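Local coordinates for protein CT253 (Chlamydia trachomatis serovar L2, PDB 6UXC) that is of unknown function but is a predicted lipoprotein, built here as an alpha/beta domain with a mixed five-stranded sheet and a bound sodium ion, at residues Val20-Pro25 / Leu90-Val95; Pro77-Ser82 / Arg121-Arg126. All blocks are in the same frame, centred on the assembly; numbering follows the deposited sequence.

Contact 1 of 2, residues Val20-Pro25 / Leu90-Val95; sequences VVAMLP and LPAEFV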
loop_
_atom_site.group_PDB
_atom_site.type_symbol
_atom_site.label_atom_id
_atom_site.label_comp_id
_atom_site.label_asym_id
_atom_site.label_seq_id
_atom_site.Cartn_x
_atom_site.Cartn_y
_atom_site.Cartn_z
ATOM N N VAL A 20 3.041 -16.563 1.444
ATOM C CA VAL A 20 4.002 -16.000 0.497
ATOM C C VAL A 20 3.296 -14.919 -0.329
ATOM O O VAL A 20 2.276 -15.197 -0.973
ATOM C CB VAL A 20 4.590 -17.086 -0.409
ATOM C CG1 VAL A 20 5.743 -16.508 -1.220
ATOM C CG2 VAL A 20 5.060 -18.273 0.444
ATOM N N VAL A 21 3.808 -13.678 -0.268
ATOM C CA VAL A 21 3.085 -12.549 -0.840
ATOM C C VAL A 21 3.975 -11.784 -1.792
ATOM O O VAL A 21 5.198 -11.709 -1.639
ATOM C CB VAL A 21 2.525 -11.579 0.235
ATOM C CG1 VAL A 21 1.662 -12.334 1.216
ATOM C CG2 VAL A 21 3.648 -10.861 0.958
ATOM N N ALA A 22 3.330 -11.229 -2.819
ATOM C CA ALA A 22 3.938 -10.288 -3.747
ATOM C C ALA A 22 3.241 -8.952 -3.532
ATOM O O ALA A 22 2.007 -8.924 -3.456
ATOM C CB ALA A 22 3.749 -10.738 -5.186
ATOM N N MET A 23 4.001 -7.864 -3.414
ATOM C CA MET A 23 3.398 -6.533 -3.332
ATOM C C MET A 23 3.547 -5.830 -4.674
ATOM O O MET A 23 4.667 -5.685 -5.187
ATOM C CB MET A 23 4.032 -5.659 -2.251
ATOM C CG MET A 23 3.237 -4.319 -1.963
ATOM S SD MET A 23 4.393 -3.193 -1.161
ATOM C CE MET A 23 5.348 -2.609 -2.583
ATOM N N LEU A 24 2.425 -5.389 -5.232
ATOM C CA LEU A 24 2.492 -4.539 -6.410
ATOM C C LEU A 24 2.923 -3.131 -6.022
ATOM O O LEU A 24 2.613 -2.650 -4.932
ATOM C CB LEU A 24 1.137 -4.454 -7.085
ATOM C CG LEU A 24 0.493 -5.803 -7.436
ATOM C CD1 LEU A 24 -0.853 -5.626 -8.097
ATOM C CD2 LEU A 24 1.442 -6.642 -8.323
ATOM N N PRO A 25 3.593 -2.424 -6.918
ATOM C CA PRO A 25 3.776 -0.988 -6.701
ATOM C C PRO A 25 2.442 -0.336 -6.384
ATOM O O PRO A 25 1.415 -0.624 -7.003
ATOM C CB PRO A 25 4.336 -0.494 -8.036
ATOM C CG PRO A 25 4.990 -1.711 -8.641
ATOM C CD PRO A 25 4.137 -2.867 -8.224
ATOM N N LEU A 90 3.906 -15.424 -9.488
ATOM C CA LEU A 90 4.369 -16.618 -8.835
ATOM C C LEU A 90 5.846 -16.417 -8.516
ATOM O O LEU A 90 6.542 -15.714 -9.268
ATOM C CB LEU A 90 4.187 -17.809 -9.743
ATOM C CG LEU A 90 2.720 -18.077 -10.138
ATOM C CD1 LEU A 90 2.636 -19.214 -11.147
ATOM C CD2 LEU A 90 1.867 -18.403 -8.897
ATOM N N PRO A 91 6.350 -17.007 -7.418
ATOM C CA PRO A 91 5.716 -18.027 -6.567
ATOM C C PRO A 91 4.921 -17.504 -5.382
ATOM O O PRO A 91 4.680 -18.258 -4.423
ATOM C CB PRO A 91 6.921 -18.815 -6.052
ATOM C CG PRO A 91 7.962 -17.723 -5.881
ATOM C CD PRO A 91 7.775 -16.816 -7.068
ATOM N N ALA A 92 4.517 -16.244 -5.439
ATOM C CA ALA A 92 3.614 -15.766 -4.408
ATOM C C ALA A 92 2.307 -16.559 -4.437
ATOM O O ALA A 92 1.845 -17.035 -5.490
ATOM C CB ALA A 92 3.325 -14.289 -4.584
ATOM N N GLU A 93 1.723 -16.701 -3.254
ATOM C CA GLU A 93 0.378 -17.237 -3.073
ATOM C C GLU A 93 -0.675 -16.140 -3.077
ATOM O O GLU A 93 -1.831 -16.381 -3.462
ATOM C CB GLU A 93 0.310 -18.012 -1.754
ATOM C CG GLU A 93 1.270 -19.174 -1.664
ATOM C CD GLU A 93 1.430 -19.708 -0.243
ATOM O OE1 GLU A 93 1.443 -18.932 0.754
ATOM O OE2 GLU A 93 1.548 -20.928 -0.130
ATOM N N PHE A 94 -0.299 -14.934 -2.633
ATOM C CA PHE A 94 -1.190 -13.803 -2.481
ATOM C C PHE A 94 -0.529 -12.564 -3.047
ATOM O O PHE A 94 0.687 -12.412 -2.973
ATOM C CB PHE A 94 -1.542 -13.549 -1.012
ATOM C CG PHE A 94 -2.128 -14.757 -0.327
ATOM C CD1 PHE A 94 -3.487 -14.999 -0.392
ATOM C CD2 PHE A 94 -1.326 -15.649 0.354
ATOM C CE1 PHE A 94 -4.039 -16.113 0.239
ATOM C CE2 PHE A 94 -1.867 -16.769 0.969
ATOM C CZ PHE A 94 -3.230 -16.993 0.906
ATOM N N VAL A 95 -1.354 -11.717 -3.642
ATOM C CA VAL A 95 -0.927 -10.466 -4.240
ATOM C C VAL A 95 -1.572 -9.341 -3.457
ATOM O O VAL A 95 -2.806 -9.307 -3.297
ATOM C CB VAL A 95 -1.337 -10.391 -5.719
ATOM C CG1 VAL A 95 -0.935 -9.027 -6.342
ATOM C CG2 VAL A 95 -0.747 -11.522 -6.483
#
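Glu93 holds CG beside its own backbone N (chi1 -60°) and runs extended beyond it, which carries OE1 back to the N-H of Val20; Val20 in turn sets CG1 anti to its N (chi1 -171°), over the backbone of Pro91 and Ala92. These groups mark the start of a parallel strand pairing in the mixed sheet of an alpha/beta domain, in which Val21 bridges Phe94 and Ala22 bridges Val95. Val20 N donates to Glu93 OE1 at 2.9 Å, nearly straight (172° at the hydrogen), arriving from above the carboxylate plane. The Val20 carbonyl oxygen is gripped twice: Phe94 N lies 3.1 Å from Val20 O, nearly on the C=O axis, whereas Glu93 N, at 2.8 Å from Val20 O, sits above the carbonyl plane. The next parallel bond, Ala22 N to Phe94 O, spans 2.9 Å. Val21 and Phe94 project on one face of the sheet, where helix 41-55 also packs against Met23, while Ala22 and Val95 project on the other. On that second face the methyls of Ala22 and Ala92 meet, CB to CB, at 3.6 Å. Val21 also pairs with Leu60 and Ile62, so strand 19-28 is bonded along both edges. Further along, Leu24 folds its branch point over one methyl of Val95, with Leu24 CG 3.7 Å from Val95 CG1.

Contact 2 of 2, residues Pro77-Ser82 / Arg121-Arg126; sequences PTPNIS and RVFDIR
Pro79 points the CG corner of its ring at the ends of two side chains of strand 113-124, with Pro79 CG lying 3.6 Å from Arg121 NH1 and 4.1 Å from Phe123 CZ. The proline atom sits near the plane of the Phe123 ring, at its edge, but approaches the guanidinium obliquely. Arg121 reaches the loop because its chain is extended from CG to NE (chi2 170°, chi3 166°), directing the flat group away from the strand. There Arg121 NH2 donates to Pro77 O, 3.0 Å away. The bond is bent, 141° at the hydrogen: the oxygen lies close to the guanidinium plane, while the nitrogen stands above the carbonyl plane and not on a lone pair. The same guanidinium is held by more than this bond, since NE donates to Gln135 OE1 and NH1 to the carbonyls of Phe74 and Ser76; this fan of bonds should fix its rotation, and the several oxygens probably help to stabilise its positive charge. Ile81 adds a looser apolar touch, with CD1 4.4 Å from Phe123 CE2. Phe74 meets the Phe123 ring edge-to-face, and Met132 of strand 131-143 packs against Pro79, Arg121 and Phe123. At the strand's end Arg126 forms a side-on salt bridge with Asp124, NE to OD1 and NH2 to OD2, and its backbone N bonds OD1 from the opposite face to NE. Together these features describe an irregular, proline-containing loop packed on one face of the antiparallel pair 113-124/131-143, with an Asx turn at the C-terminal end of strand 113-124.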
loop_
_atom_site.group_PDB
_atom_site.type_symbol
_atom_site.label_atom_id
_atom_site.label_comp_id
_atom_site.label_asym_id
_atom_site.label_seq_id
_atom_site.Cartn_x
_atom_site.Cartn_y
_atom_site.Cartn_z
ATOM N N PRO A 77 -11.428 -1.577 -11.355
ATOM C CA PRO A 77 -12.583 -1.642 -10.451
ATOM C C PRO A 77 -13.308 -2.984 -10.511
ATOM O O PRO A 77 -13.653 -3.557 -9.466
ATOM C CB PRO A 77 -13.448 -0.454 -10.915
ATOM C CG PRO A 77 -12.398 0.569 -11.362
ATOM C CD PRO A 77 -11.364 -0.294 -12.086
ATOM N N THR A 78 -13.484 -3.544 -11.702
ATOM C CA THR A 78 -13.958 -4.925 -11.843
ATOM C C THR A 78 -12.855 -5.745 -12.511
ATOM O O THR A 78 -12.727 -5.725 -13.740
ATOM C CB THR A 78 -15.242 -4.987 -12.665
ATOM O OG1 THR A 78 -16.271 -4.207 -12.018
ATOM C CG2 THR A 78 -15.721 -6.452 -12.821
ATOM N N PRO A 79 -12.061 -6.498 -11.745
ATOM C CA PRO A 79 -10.929 -7.199 -12.361
ATOM C C PRO A 79 -11.385 -8.366 -13.207
ATOM O O PRO A 79 -12.396 -9.014 -12.942
ATOM C CB PRO A 79 -10.107 -7.686 -11.160
ATOM C CG PRO A 79 -10.589 -6.915 -9.987
ATOM C CD PRO A 79 -12.009 -6.521 -10.280
ATOM N N ASN A 80 -10.598 -8.653 -14.232
ATOM C CA ASN A 80 -10.801 -9.827 -15.066
ATOM C C ASN A 80 -9.394 -10.306 -15.392
ATOM O O ASN A 80 -8.739 -9.723 -16.261
ATOM C CB ASN A 80 -11.599 -9.513 -16.319
ATOM C CG ASN A 80 -11.977 -10.764 -17.047
ATOM O OD1 ASN A 80 -11.110 -11.466 -17.556
ATOM N ND2 ASN A 80 -13.257 -11.084 -17.059
ATOM N N ILE A 81 -8.919 -11.320 -14.660
ATOM C CA ILE A 81 -7.510 -11.734 -14.666
ATOM C C ILE A 81 -7.478 -13.245 -14.889
ATOM O O ILE A 81 -7.822 -14.007 -13.983
ATOM C CB ILE A 81 -6.793 -11.366 -13.362
ATOM C CG1 ILE A 81 -6.956 -9.861 -13.073
ATOM C CG2 ILE A 81 -5.306 -11.709 -13.405
ATOM C CD1 ILE A 81 -6.431 -9.424 -11.753
ATOM N N SER A 82 -7.046 -13.672 -16.070
ATOM C CA SER A 82 -6.881 -15.099 -16.343
ATOM C C SER A 82 -5.685 -15.632 -15.569
ATOM O O SER A 82 -4.791 -14.876 -15.195
ATOM C CB SER A 82 -6.631 -15.334 -17.825
ATOM O OG SER A 82 -5.316 -14.869 -18.144
ATOM N N ARG A 121 -6.512 -4.317 -1.578
ATOM C CA ARG A 121 -6.989 -5.578 -2.098
ATOM C C ARG A 121 -5.950 -6.660 -1.859
ATOM O O ARG A 121 -4.749 -6.413 -1.955
ATOM C CB ARG A 121 -7.274 -5.485 -3.584
ATOM C CG ARG A 121 -8.500 -4.717 -3.905
ATOM C CD ARG A 121 -8.591 -4.473 -5.371
ATOM N NE ARG A 121 -9.917 -4.017 -5.751
ATOM C CZ ARG A 121 -10.313 -3.869 -7.005
ATOM N NH1 ARG A 121 -9.455 -4.089 -7.991
ATOM N NH2 ARG A 121 -11.566 -3.517 -7.263
ATOM N N VAL A 122 -6.417 -7.870 -1.569
ATOM C CA VAL A 122 -5.554 -9.047 -1.584
ATOM C C VAL A 122 -6.195 -10.067 -2.503
ATOM O O VAL A 122 -7.392 -10.346 -2.388
ATOM C CB VAL A 122 -5.356 -9.644 -0.181
ATOM C CG1 VAL A 122 -4.444 -10.855 -0.272
ATOM C CG2 VAL A 122 -4.778 -8.618 0.744
ATOM N N PHE A 123 -5.392 -10.636 -3.384
ATOM C CA PHE A 123 -5.832 -11.670 -4.309
ATOM C C PHE A 123 -5.127 -12.969 -3.963
ATOM O O PHE A 123 -3.936 -12.956 -3.643
ATOM C CB PHE A 123 -5.495 -11.328 -5.747
ATOM C CG PHE A 123 -6.243 -10.137 -6.311
ATOM C CD1 PHE A 123 -5.895 -8.845 -5.964
ATOM C CD2 PHE A 123 -7.319 -10.342 -7.167
ATOM C CE1 PHE A 123 -6.596 -7.770 -6.493
ATOM C CE2 PHE A 123 -8.004 -9.289 -7.696
ATOM C CZ PHE A 123 -7.645 -7.998 -7.359
ATOM N N ASP A 124 -5.850 -14.079 -4.072
ATOM C CA ASP A 124 -5.299 -15.420 -3.927
ATOM C C ASP A 124 -4.978 -15.929 -5.321
ATOM O O ASP A 124 -5.879 -16.021 -6.153
ATOM C CB ASP A 124 -6.325 -16.330 -3.256
ATOM C CG ASP A 124 -5.782 -17.682 -2.878
ATOM O OD1 ASP A 124 -4.708 -18.110 -3.358
ATOM O OD2 ASP A 124 -6.497 -18.353 -2.082
ATOM N N ILE A 125 -3.712 -16.246 -5.589
ATOM C CA ILE A 125 -3.347 -16.731 -6.916
ATOM C C ILE A 125 -2.861 -18.185 -6.878
ATOM O O ILE A 125 -2.189 -18.658 -7.809
ATOM C CB ILE A 125 -2.341 -15.785 -7.605
ATOM C CG1 ILE A 125 -1.027 -15.683 -6.838
ATOM C CG2 ILE A 125 -2.952 -14.375 -7.784
ATOM C CD1 ILE A 125 0.083 -15.044 -7.640
ATOM N N ARG A 126 -3.236 -18.935 -5.839
ATOM C CA ARG A 126 -2.940 -20.349 -5.805
ATOM C C ARG A 126 -3.849 -21.131 -6.747
ATOM O O ARG A 126 -4.914 -20.669 -7.166
ATOM C CB ARG A 126 -3.099 -20.871 -4.378
ATOM C CG ARG A 126 -2.094 -20.205 -3.435
ATOM C CD ARG A 126 -2.289 -20.696 -2.000
ATOM N NE ARG A 126 -3.499 -20.101 -1.472
ATOM C CZ ARG A 126 -3.983 -20.303 -0.256
ATOM N NH1 ARG A 126 -3.373 -21.125 0.589
ATOM N NH2 ARG A 126 -5.094 -19.681 0.103
#

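How the contacts relate
Contact 1 and contact 2 have centres about 11 Å apart, on the same side of the chain's centre, and both draw on one mixed sheet. Along the chain their segments alternate: 20-25, 77-82, 90-95, 121-126. Strands 94-105 and 113-124 follow one another and pair antiparallel, which joins the contacts directly: Val95 N lies 2.9 Å from Phe123 O and Glu93 O 2.8 Å from Ile125 N, both probable hydrogen bonds. Strand 94-105 therefore has strand 19-28 along one edge and strand 113-124 along the other. Contact 1 supplies one of the sheet's parallel pairings; contact 2 packs the loop after helix 68-72 on the neighbouring strand, on the face carrying Ala22 and Val95, away from Val21 and Phe94.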